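Poly(ADP-ribose) glycohydrolase (Thermomonospora curvata, PDB 3SIG) hydrolyses the ribose-ribose glycosidic bonds of poly(ADP-ribose), releasing ADP-ribose, through a catalytic domain of the macrodomain clan. Local coordinates at residues T41-P46 / V128-A133; E47-L52 / L204-H209; V89-F94 / Y168-L173; R117-Y122 / P151-F156. All blocks are in the same frame, centred on the assembly; numbering follows the deposited sequence.

Overall arrangement
Three of the four contacts bear on one mixed, seven-stranded sheet, and contact 2 packs two helices beside it. Along the chain 41-46 leads straight into 47-52; strand 90-94 and the 117-122 corner follow, then 128-133, 151-156, 168-173 and finally 204-209. Contacts 3 and 4 are the closest pair, with centres about 9 Å apart, since strands 147-157 and 163-175 are neighbours in the sheet. Contact 1 lies at one outermost strand, 42-44, its centre about 14 Å from that of contact 2, and Tyr44 packs on Leu49. The centres of contacts 2 and 4 are farthest apart, about 23 Å. Contact 3, nearest the chain centre, reaches the bound ADP-ribose through Phe94, which places the ligand by the central strands.

Contact 1 of 4, residues T41-P46 / V128-A133; sequences TRLYRP and VPQFYA
The backbones of strand residue Leu43 and of Val128, just ahead of helix 129-138, stay 7.2 Å apart between CA atoms, so side chains alone fill the gap. Leu43 carries most of it. With its CG anti to the backbone N (chi1 176°), both methyls reach toward the helix start: Leu43 CD1 lies at the edge of the Phe131 ring, 4.0 Å from Phe131 CD1, while CD2 passes across Gln130, near CB and OE1. Behind these methyls, Leu43 CB rests on Val128 CG1 at 3.9 Å. The other branch of Val128 turns to Thr41, where the methyls Val128 CG2 and Thr41 CG2 meet at 3.5 Å. This is strand-to-helix packing at the margin of the macrodomain-type sheet: strand 42-44 is its outermost strand on this side, pairing with 147-157, and Ile148 of that neighbour also touches Thr41, Val128 and Phe131. Thr41 OG1 is engaged apart from the methyl contact, bonded to Ser124 OG and Ala37 O. On the solvent-exposed side, the extended Arg45 chain brings Arg45 NH2 to 2.9 Å from Gln130 OE1, but the angle is poor for a hydrogen bond. The guanidinium and amide planes stand 55° apart, and OE1 approaches the guanidinium obliquely.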
# COMPACT_ATOMS: atom_id res chain seq x y z
N THR A 41 10.31 11.05 -2.39
CA THR A 41 10.34 9.64 -1.97
C THR A 41 11.51 9.34 -1.07
O THR A 41 12.62 9.79 -1.36
CB THR A 41 10.36 8.75 -3.20
OG1 THR A 41 9.14 8.92 -3.93
CG2 THR A 41 10.53 7.29 -2.89
N ARG A 42 11.27 8.60 -0.01
CA ARG A 42 12.30 8.29 0.96
C ARG A 42 12.32 6.82 1.29
O ARG A 42 11.29 6.17 1.47
CB ARG A 42 12.08 9.11 2.25
CG ARG A 42 12.40 10.64 2.07
CD ARG A 42 13.80 10.94 1.46
NE ARG A 42 14.12 12.38 1.25
CZ ARG A 42 13.98 13.05 0.10
NH1 ARG A 42 13.50 12.46 -0.99
NH2 ARG A 42 14.31 14.34 0.03
N LEU A 43 13.53 6.28 1.38
CA LEU A 43 13.74 4.94 1.91
C LEU A 43 14.03 5.01 3.40
O LEU A 43 14.94 5.71 3.80
CB LEU A 43 14.91 4.30 1.17
CG LEU A 43 15.31 2.92 1.68
CD1 LEU A 43 14.20 1.89 1.58
CD2 LEU A 43 16.52 2.45 0.91
N TYR A 44 13.26 4.30 4.19
CA TYR A 44 13.52 4.13 5.62
C TYR A 44 14.08 2.76 5.89
O TYR A 44 13.44 1.75 5.58
CB TYR A 44 12.21 4.23 6.39
CG TYR A 44 11.81 5.64 6.59
CD1 TYR A 44 12.31 6.35 7.66
CD2 TYR A 44 10.88 6.25 5.76
CE1 TYR A 44 11.96 7.65 7.86
CE2 TYR A 44 10.51 7.56 5.95
CZ TYR A 44 11.07 8.26 7.01
OH TYR A 44 10.75 9.56 7.25
N ARG A 45 15.28 2.71 6.47
CA ARG A 45 15.87 1.46 6.93
C ARG A 45 15.20 1.04 8.23
O ARG A 45 14.67 1.85 8.96
CB ARG A 45 17.39 1.62 7.10
CG ARG A 45 18.06 1.87 5.78
CD ARG A 45 19.60 1.81 5.85
NE ARG A 45 20.09 1.89 4.48
CZ ARG A 45 20.37 3.02 3.86
NH1 ARG A 45 20.26 4.17 4.52
NH2 ARG A 45 20.80 3.01 2.61
N PRO A 46 15.31 -0.26 8.55
CA PRO A 46 14.62 -0.79 9.73
C PRO A 46 14.92 -0.02 11.00
O PRO A 46 14.01 0.22 11.78
CB PRO A 46 15.13 -2.23 9.78
CG PRO A 46 15.31 -2.59 8.38
CD PRO A 46 15.88 -1.33 7.73
N VAL A 128 13.91 3.85 -6.24
CA VAL A 128 14.55 3.37 -5.04
C VAL A 128 15.15 1.98 -5.23
O VAL A 128 14.76 1.02 -4.58
CB VAL A 128 13.59 3.37 -3.84
CG1 VAL A 128 14.36 3.22 -2.54
CG2 VAL A 128 12.72 4.66 -3.83
N PRO A 129 16.11 1.87 -6.14
CA PRO A 129 16.68 0.55 -6.42
C PRO A 129 17.32 -0.10 -5.21
O PRO A 129 17.42 -1.32 -5.15
CB PRO A 129 17.73 0.84 -7.49
CG PRO A 129 18.03 2.31 -7.36
CD PRO A 129 16.75 2.93 -6.95
N GLN A 130 17.77 0.69 -4.23
CA GLN A 130 18.41 0.13 -3.04
C GLN A 130 17.47 -0.82 -2.30
O GLN A 130 17.91 -1.80 -1.71
CB GLN A 130 18.85 1.21 -2.03
CG GLN A 130 20.11 1.99 -2.41
CD GLN A 130 20.68 2.75 -1.20
OE1 GLN A 130 20.06 2.81 -0.15
NE2 GLN A 130 21.88 3.31 -1.36
N PHE A 131 16.18 -0.49 -2.26
CA PHE A 131 15.19 -1.34 -1.56
C PHE A 131 15.13 -2.73 -2.18
O PHE A 131 15.20 -3.77 -1.50
CB PHE A 131 13.85 -0.62 -1.60
CG PHE A 131 12.67 -1.42 -1.08
CD1 PHE A 131 12.18 -1.23 0.20
CD2 PHE A 131 11.98 -2.29 -1.92
CE1 PHE A 131 11.04 -1.90 0.63
CE2 PHE A 131 10.84 -2.96 -1.50
CZ PHE A 131 10.36 -2.74 -0.22
N TYR A 132 14.98 -2.73 -3.49
CA TYR A 132 14.86 -3.97 -4.26
C TYR A 132 16.15 -4.76 -4.28
O TYR A 132 16.14 -5.97 -4.09
CB TYR A 132 14.30 -3.64 -5.66
CG TYR A 132 12.96 -2.99 -5.51
CD1 TYR A 132 11.83 -3.75 -5.21
CD2 TYR A 132 12.80 -1.61 -5.60
CE1 TYR A 132 10.60 -3.15 -4.98
CE2 TYR A 132 11.59 -1.01 -5.38
CZ TYR A 132 10.47 -1.79 -5.08
OH TYR A 132 9.25 -1.17 -4.84
N ALA A 133 17.27 -4.06 -4.42
CA ALA A 133 18.56 -4.74 -4.38
C ALA A 133 18.81 -5.43 -3.04
O ALA A 133 19.31 -6.56 -2.99
CB ALA A 133 19.70 -3.78 -4.70

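Contact 2 of 4, residues E47-L52 / L204-H209; sequences EKLAVL and LAAARH
Leu52 runs its side chain from helix 46-54 onto the last turns of helix 189-209, in a helix-helix packing where the axes of the segments 47-52 and 204-209 approach to 9.3 Å and cross at 67°. Leu52 CB starts the contact against Ala205 CB, 4.0 Å away, at a place where the CA atoms of the two residues are 6.1 Å apart. The small alanine side chains leave room for that close approach. CG stands anti to the carbonyl carbon (chi1 -60°) and sends its two methyls onward toward His209. Leu52 CD1 lies along the root of His209, with His209 CB and CG each 4.0 Å from it, and also comes near the backbone at Ala206 CA. One turn earlier, Leu49 adds a second apolar touch, Leu49 CD2 meeting Ala206 CB at 3.9 Å. Tyr44 of the preceding strand packs against both Leu49 and His209, joining this helix pair to the edge of the sheet. The interface between the two segments is apolar apart from the imidazole, which offers a face rather than a polar edge to the leucine. That leaves the tip of Leu52: CD2 forms a CH-pi contact 3.6 Å from the His209 ring centroid, only 12° off the ring normal.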
# COMPACT_ATOMS: atom_id res chain seq x y z
N GLU A 47 16.18 0.38 11.18
CA GLU A 47 16.58 1.01 12.43
C GLU A 47 16.12 2.46 12.55
O GLU A 47 15.91 2.95 13.65
CB GLU A 47 18.10 0.89 12.61
CG GLU A 47 18.92 1.77 11.72
CD GLU A 47 19.19 1.17 10.35
OE1 GLU A 47 18.62 0.10 10.04
OE2 GLU A 47 20.02 1.74 9.62
N LYS A 48 15.90 3.12 11.42
CA LYS A 48 15.36 4.47 11.47
C LYS A 48 13.89 4.43 11.91
O LYS A 48 13.43 5.24 12.72
CB LYS A 48 15.48 5.13 10.10
CG LYS A 48 14.93 6.53 10.03
CD LYS A 48 15.52 7.48 11.07
CE LYS A 48 14.90 8.89 10.94
NZ LYS A 48 15.44 9.86 11.96
N LEU A 49 13.15 3.44 11.40
CA LEU A 49 11.76 3.24 11.82
C LEU A 49 11.69 2.86 13.31
O LEU A 49 10.79 3.28 14.04
CB LEU A 49 11.11 2.16 10.94
CG LEU A 49 11.02 2.52 9.46
CD1 LEU A 49 10.95 1.28 8.64
CD2 LEU A 49 9.86 3.47 9.23
N ALA A 50 12.66 2.06 13.77
CA ALA A 50 12.73 1.71 15.18
C ALA A 50 12.92 2.96 16.04
O ALA A 50 12.33 3.09 17.10
CB ALA A 50 13.85 0.68 15.44
N VAL A 51 13.74 3.90 15.56
CA VAL A 51 13.87 5.16 16.27
C VAL A 51 12.55 5.93 16.34
O VAL A 51 12.22 6.44 17.41
CB VAL A 51 14.99 6.02 15.65
CG1 VAL A 51 14.93 7.45 16.17
CG2 VAL A 51 16.34 5.39 15.98
N LEU A 52 11.77 5.94 15.25
CA LEU A 52 10.45 6.58 15.28
C LEU A 52 9.54 5.97 16.37
O LEU A 52 8.81 6.67 17.09
CB LEU A 52 9.76 6.48 13.92
CG LEU A 52 10.48 7.14 12.74
CD1 LEU A 52 9.71 6.94 11.42
CD2 LEU A 52 10.73 8.63 12.99
N LEU A 204 2.94 2.12 10.71
CA LEU A 204 2.13 3.11 11.40
C LEU A 204 3.00 4.25 11.90
O LEU A 204 2.59 5.43 11.85
CB LEU A 204 1.36 2.48 12.55
CG LEU A 204 0.29 1.45 12.19
CD1 LEU A 204 -0.42 0.95 13.45
CD2 LEU A 204 -0.66 1.99 11.27
N ALA A 205 4.20 3.95 12.38
CA ALA A 205 5.08 5.01 12.84
C ALA A 205 5.45 5.93 11.69
O ALA A 205 5.52 7.16 11.90
CB ALA A 205 6.34 4.44 13.49
N ALA A 206 5.76 5.39 10.53
CA ALA A 206 6.12 6.24 9.40
C ALA A 206 4.95 7.10 8.98
O ALA A 206 5.13 8.30 8.70
CB ALA A 206 6.59 5.41 8.26
N ALA A 207 3.75 6.54 8.98
CA ALA A 207 2.55 7.32 8.60
C ALA A 207 2.35 8.48 9.55
O ALA A 207 2.11 9.63 9.13
CB ALA A 207 1.32 6.44 8.61
N ARG A 208 2.49 8.23 10.84
CA ARG A 208 2.24 9.26 11.83
C ARG A 208 3.35 10.31 11.78
O ARG A 208 3.07 11.53 11.92
CB ARG A 208 2.14 8.65 13.22
CG ARG A 208 1.50 9.62 14.26
CD ARG A 208 0.08 10.07 13.84
NE ARG A 208 -0.45 11.18 14.65
CZ ARG A 208 -0.26 12.47 14.39
NH1 ARG A 208 0.44 12.86 13.32
NH2 ARG A 208 -0.79 13.40 15.19
N HIS A 209 4.59 9.88 11.61
CA HIS A 209 5.76 10.77 11.51
C HIS A 209 5.60 11.75 10.36
O HIS A 209 6.05 12.90 10.45
CB HIS A 209 7.02 9.92 11.30
CG HIS A 209 8.29 10.71 11.14
ND1 HIS A 209 8.83 11.48 12.14
CD2 HIS A 209 9.15 10.79 10.10
CE1 HIS A 209 9.96 12.03 11.71
NE2 HIS A 209 10.17 11.63 10.47

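Contact 3 of 4, residues V89-F94 / Y168-L173; sequences VACLNF and YRVAFL. With AR6 ([(2R,3S,4R,5R)-5-(6-aminopurin-9-yl)-3,4-dihydroxy-oxolan-2-yl]methyl [hydroxy-[[(2R,3S,4R,5S)-3,4,5-trihydroxyoxolan-2-yl]methoxy]phosphoryl] hydrogen phosphate), chain B.
Four backbone hydrogen bonds join residues 89-94 to 168-173 in parallel register, alternating in direction along the pair. Ala171 N donates to Val89 O (2.9 Å), Cys91 N to Ala171 O, Leu173 N to Cys91 O, and Asn93 N to Leu173 O (2.8 Å). All four are fairly straight, with N-H...O angles of 157° to 161°. Weaker CA-H...O contacts reinforce them, among them Phe172 CA to Cys91 O at 3.4 Å. A water extends the polar link, accepting from Val89 N and donating to Arg169 O.

The apolar contacts divide between the two faces of the sheet. On one, Ala90 CB meets Leu173 CD1 at 4.0 Å and also faces Ala171 CB. On the other, Cys91 CB lies 3.8 Å from Phe172 CD1, and Cys91 SG makes an oblique sulfur-aromatic contact, 5.2 Å from the ring centroid of Phe172. Val170 CG2 covers one face of that same ring, offset toward its rim.

Ligand contacts gather at Phe94. The CG of Phe94 stands anti to the carbonyl carbon (chi1 -54°), bringing Phe94 CD2 to 3.4 Å from AR6 O5', an atom lying at the ring edge near its plane, while CB approaches the diphosphate at O1B. Replacing the phenylalanine by an alanine would probably leave the C5'-O5' segment of the ligand without this aromatic edge and freer to shift.

Adjacent parallel strands at the sheet centre, with Phe94, toward the C-terminal side of the first segment, brought against ADP-ribose, are consistent with the macrodomain-type fold, in which ADP-ribose binds by the central strands.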
# COMPACT_ATOMS: atom_id res chain seq x y z
N VAL A 89 -4.29 11.51 2.70
CA VAL A 89 -4.48 10.17 3.22
C VAL A 89 -3.24 9.34 2.91
O VAL A 89 -2.60 9.55 1.86
CB VAL A 89 -5.72 9.55 2.54
CG1 VAL A 89 -5.94 8.09 2.92
CG2 VAL A 89 -6.96 10.37 2.85
N ALA A 90 -2.87 8.42 3.78
CA ALA A 90 -1.80 7.44 3.50
C ALA A 90 -2.38 6.07 3.32
O ALA A 90 -3.28 5.64 4.06
CB ALA A 90 -0.77 7.43 4.63
N CYS A 91 -1.86 5.33 2.34
CA CYS A 91 -2.28 3.99 1.99
C CYS A 91 -1.15 3.00 2.02
O CYS A 91 -0.07 3.29 1.50
CB CYS A 91 -2.81 4.01 0.55
SG CYS A 91 -4.20 5.09 0.20
N LEU A 92 -1.38 1.84 2.60
CA LEU A 92 -0.42 0.75 2.57
C LEU A 92 -0.48 0.01 1.23
O LEU A 92 -1.55 -0.48 0.85
CB LEU A 92 -0.68 -0.20 3.76
CG LEU A 92 0.17 -1.47 3.84
CD1 LEU A 92 1.64 -1.15 3.94
CD2 LEU A 92 -0.28 -2.31 5.02
N ASN A 93 0.66 -0.03 0.55
CA ASN A 93 0.90 -0.85 -0.62
C ASN A 93 1.38 -2.21 -0.17
O ASN A 93 2.38 -2.31 0.56
CB ASN A 93 1.98 -0.15 -1.47
CG ASN A 93 2.47 -1.00 -2.63
OD1 ASN A 93 1.79 -1.92 -3.07
ND2 ASN A 93 3.68 -0.70 -3.14
N PHE A 94 0.64 -3.26 -0.57
CA PHE A 94 0.96 -4.63 -0.19
C PHE A 94 2.07 -5.09 -1.13
O PHE A 94 1.88 -5.77 -2.16
CB PHE A 94 -0.26 -5.54 -0.32
CG PHE A 94 -1.50 -5.08 0.43
CD1 PHE A 94 -1.46 -4.16 1.47
CD2 PHE A 94 -2.73 -5.65 0.12
CE1 PHE A 94 -2.62 -3.79 2.15
CE2 PHE A 94 -3.90 -5.28 0.79
CZ PHE A 94 -3.85 -4.34 1.79
N TYR A 168 -6.40 12.74 -7.81
CA TYR A 168 -6.24 13.08 -6.41
C TYR A 168 -4.90 12.56 -5.96
O TYR A 168 -4.35 11.71 -6.61
CB TYR A 168 -7.41 12.55 -5.55
CG TYR A 168 -7.60 11.06 -5.55
CD1 TYR A 168 -8.18 10.41 -6.60
CD2 TYR A 168 -7.15 10.29 -4.48
CE1 TYR A 168 -8.34 9.05 -6.62
CE2 TYR A 168 -7.32 8.94 -4.48
CZ TYR A 168 -7.89 8.30 -5.54
OH TYR A 168 -8.06 6.91 -5.52
N ARG A 169 -4.37 13.06 -4.87
CA ARG A 169 -3.09 12.64 -4.36
C ARG A 169 -3.18 11.95 -3.01
O ARG A 169 -3.93 12.39 -2.15
CB ARG A 169 -2.14 13.83 -4.24
CG ARG A 169 -1.73 14.39 -5.61
CD ARG A 169 -0.57 15.41 -5.52
NE ARG A 169 -1.08 16.64 -4.95
CZ ARG A 169 -0.32 17.72 -4.71
NH1 ARG A 169 0.98 17.69 -4.98
NH2 ARG A 169 -0.86 18.82 -4.20
N VAL A 170 -2.42 10.88 -2.86
CA VAL A 170 -2.27 10.17 -1.59
C VAL A 170 -0.83 9.88 -1.34
O VAL A 170 -0.03 9.81 -2.29
CB VAL A 170 -3.04 8.83 -1.60
CG1 VAL A 170 -4.51 9.05 -2.02
CG2 VAL A 170 -2.42 7.83 -2.55
N ALA A 171 -0.47 9.60 -0.10
CA ALA A 171 0.84 9.05 0.21
C ALA A 171 0.74 7.54 0.21
O ALA A 171 -0.27 6.96 0.65
CB ALA A 171 1.33 9.54 1.54
N PHE A 172 1.80 6.89 -0.24
CA PHE A 172 1.92 5.44 -0.13
C PHE A 172 3.01 5.04 0.83
O PHE A 172 4.07 5.72 0.93
CB PHE A 172 2.14 4.77 -1.49
CG PHE A 172 0.92 4.77 -2.38
CD1 PHE A 172 -0.13 3.91 -2.15
CD2 PHE A 172 0.80 5.69 -3.41
CE1 PHE A 172 -1.26 3.93 -2.96
CE2 PHE A 172 -0.33 5.69 -4.25
CZ PHE A 172 -1.35 4.81 -4.01
N LEU A 173 2.76 3.93 1.51
CA LEU A 173 3.71 3.27 2.39
C LEU A 173 3.93 1.90 1.79
O LEU A 173 2.99 1.10 1.74
CB LEU A 173 3.11 3.14 3.79
CG LEU A 173 2.54 4.43 4.39
CD1 LEU A 173 1.54 4.22 5.48
CD2 LEU A 173 3.66 5.25 4.89
N1 AR6 B . -7.90 -3.36 -2.55
C2 AR6 B . -8.11 -3.87 -1.34
N3 AR6 B . -7.93 -5.18 -0.99
C4 AR6 B . -7.46 -5.95 -2.00
C5 AR6 B . -7.20 -5.44 -3.32
C6 AR6 B . -7.44 -4.10 -3.52
N6 AR6 B . -7.24 -3.55 -4.78
N7 AR6 B . -6.70 -6.55 -4.08
C8 AR6 B . -6.72 -7.58 -3.30
N9 AR6 B . -7.16 -7.31 -2.03
PA AR6 B . -2.44 -9.10 -2.26
PB AR6 B . -0.05 -9.73 -0.59
C1' AR6 B . -7.30 -8.15 -0.85
O1A AR6 B . -2.55 -10.55 -2.59
O1B AR6 B . 0.63 -8.79 0.38
C1D AR6 B . 1.64 -8.59 -5.55
O1D AR6 B . 1.98 -9.26 -6.73
C2' AR6 B . -7.51 -9.62 -1.15
O2' AR6 B . -8.36 -10.19 -0.19
O2A AR6 B . -2.33 -8.12 -3.40
O2B AR6 B . -0.62 -11.01 -0.06
C2D AR6 B . 2.84 -7.89 -5.06
O2D AR6 B . 3.55 -7.14 -5.99
C3' AR6 B . -6.14 -10.17 -1.00
O3' AR6 B . -6.13 -11.50 -0.60
O3A AR6 B . -1.24 -8.89 -1.24
C3D AR6 B . 3.50 -8.83 -4.15
O3D AR6 B . 4.35 -9.58 -4.97
C4' AR6 B . -5.49 -9.29 0.03
O4' AR6 B . -6.19 -8.07 0.01
C4D AR6 B . 2.35 -9.63 -3.63
O4D AR6 B . 1.29 -9.55 -4.56
C5' AR6 B . -3.99 -9.06 -0.14
O5' AR6 B . -3.71 -8.56 -1.44
C5D AR6 B . 1.87 -9.18 -2.25
O5D AR6 B . 0.89 -10.10 -1.80
O HOH W 1 -5.36 12.18 0.12

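Contact 4 of 4, residues R117-Y122 / P151-F156; sequences RSSGLY and PGVPVF
Two side chains here, those of Phe156 and Ser119, place the gamma atom between the backbone N and the carbonyl carbon. In Phe156 (chi1 49°) this lays the ring beneath the backbone of Ser118 and Ser119: Ser118 O stands 4.0 Å above the Phe156 ring plane over its centre, and Ser119 CA lies over the same face. Phe156 CE1 comes to 3.4 Å from Ser119 C. In Ser119 (chi1 73°) it turns Ser119 OG back to accept from Leu121 N at 3.0 Å, an ST turn that fixes the corner between helices 111-118 and 121-125; Leu115 O is a further partner of this hydroxyl.

Two hydrogen bonds then tie that corner to strand 147-157. Phe156 N donates to Ser118 O at 2.9 Å, nearly straight at 172°, and Gly120 N donates to Pro154 O at the same length. Between them Ser119 and Val155 form a single backbone bridge, their CA atoms 4.1 Å apart. Val153 CG1 fits against the start of the second helix, 3.4 Å from Leu121 N, beside Gly120 at the N-cap position. A serine in place of Phe156 is likely to leave the Ser118-Ser119 peptide without its aromatic platform and open a gap under the corner.

Around this buried joint, Val153 and Val155 bond through their backbones to Val170 and Tyr168 of strand 163-175, Tyr20 meets the Phe156 ring, and helix 31-39 packs on Val153 and Pro154 while helix 74-84 reaches Ser118 and Val155 through Leu75.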
# COMPACT_ATOMS: atom_id res chain seq x y z
N ARG A 117 -0.92 0.51 -11.83
CA ARG A 117 -1.62 0.81 -13.07
C ARG A 117 -2.36 2.12 -12.96
O ARG A 117 -2.73 2.70 -13.99
CB ARG A 117 -2.66 -0.27 -13.37
CG ARG A 117 -2.09 -1.58 -13.93
CD ARG A 117 -3.14 -2.49 -14.62
NE ARG A 117 -4.29 -2.70 -13.78
CZ ARG A 117 -4.37 -3.58 -12.79
NH1 ARG A 117 -3.38 -4.42 -12.54
NH2 ARG A 117 -5.46 -3.61 -12.05
N SER A 118 -2.66 2.57 -11.76
CA SER A 118 -3.66 3.64 -11.54
C SER A 118 -3.09 4.94 -11.05
O SER A 118 -3.87 5.85 -10.76
CB SER A 118 -4.69 3.16 -10.51
OG SER A 118 -5.26 1.92 -10.89
N SER A 119 -1.77 5.06 -10.92
CA SER A 119 -1.20 6.19 -10.20
C SER A 119 0.22 6.44 -10.66
O SER A 119 0.73 5.73 -11.55
CB SER A 119 -1.19 5.91 -8.69
OG SER A 119 -0.20 4.96 -8.34
N GLY A 120 0.89 7.39 -10.01
CA GLY A 120 2.32 7.57 -10.21
C GLY A 120 3.23 6.73 -9.33
O GLY A 120 4.44 6.96 -9.31
N LEU A 121 2.67 5.72 -8.68
CA LEU A 121 3.46 4.97 -7.71
C LEU A 121 4.71 4.36 -8.31
O LEU A 121 5.76 4.37 -7.69
CB LEU A 121 2.60 3.89 -7.08
CG LEU A 121 3.31 3.02 -6.03
CD1 LEU A 121 3.87 3.83 -4.86
CD2 LEU A 121 2.33 1.94 -5.56
N TYR A 122 4.63 3.78 -9.51
CA TYR A 122 5.81 3.16 -10.12
C TYR A 122 6.94 4.14 -10.31
O TYR A 122 8.10 3.77 -10.19
CB TYR A 122 5.42 2.56 -11.47
CG TYR A 122 6.49 2.01 -12.39
CD1 TYR A 122 7.26 0.93 -12.04
CD2 TYR A 122 6.65 2.54 -13.67
CE1 TYR A 122 8.17 0.39 -12.96
CE2 TYR A 122 7.55 2.02 -14.54
CZ TYR A 122 8.28 0.97 -14.17
OH TYR A 122 9.17 0.46 -15.11
N PRO A 151 5.29 10.45 -1.00
CA PRO A 151 4.31 11.51 -0.68
C PRO A 151 3.61 12.03 -1.91
O PRO A 151 4.22 12.15 -2.98
CB PRO A 151 5.17 12.63 -0.09
CG PRO A 151 6.50 12.48 -0.80
CD PRO A 151 6.67 10.96 -1.01
N GLY A 152 2.33 12.36 -1.80
CA GLY A 152 1.68 13.11 -2.85
C GLY A 152 1.65 12.44 -4.21
O GLY A 152 1.71 13.10 -5.24
N VAL A 153 1.49 11.13 -4.25
CA VAL A 153 1.44 10.41 -5.51
C VAL A 153 0.09 10.67 -6.15
O VAL A 153 -0.97 10.41 -5.56
CB VAL A 153 1.62 8.89 -5.28
CG1 VAL A 153 1.48 8.15 -6.58
CG2 VAL A 153 2.98 8.63 -4.65
N PRO A 154 0.07 11.12 -7.41
CA PRO A 154 -1.21 11.32 -8.08
C PRO A 154 -1.84 9.98 -8.46
O PRO A 154 -1.16 9.08 -8.97
CB PRO A 154 -0.83 12.16 -9.31
CG PRO A 154 0.59 11.89 -9.54
CD PRO A 154 1.20 11.58 -8.21
N VAL A 155 -3.14 9.87 -8.23
CA VAL A 155 -3.96 8.73 -8.60
C VAL A 155 -4.92 9.22 -9.66
O VAL A 155 -5.60 10.24 -9.47
CB VAL A 155 -4.74 8.19 -7.39
CG1 VAL A 155 -5.60 7.00 -7.77
CG2 VAL A 155 -3.80 7.80 -6.29
N PHE A 156 -4.97 8.51 -10.78
CA PHE A 156 -5.68 9.00 -11.96
C PHE A 156 -6.47 7.91 -12.69
O PHE A 156 -6.89 8.16 -13.84
CB PHE A 156 -4.72 9.75 -12.92
CG PHE A 156 -3.43 9.01 -13.23
CD1 PHE A 156 -2.26 9.35 -12.58
CD2 PHE A 156 -3.40 7.99 -14.16
CE1 PHE A 156 -1.08 8.68 -12.86
CE2 PHE A 156 -2.23 7.30 -14.43
CZ PHE A 156 -1.07 7.64 -13.77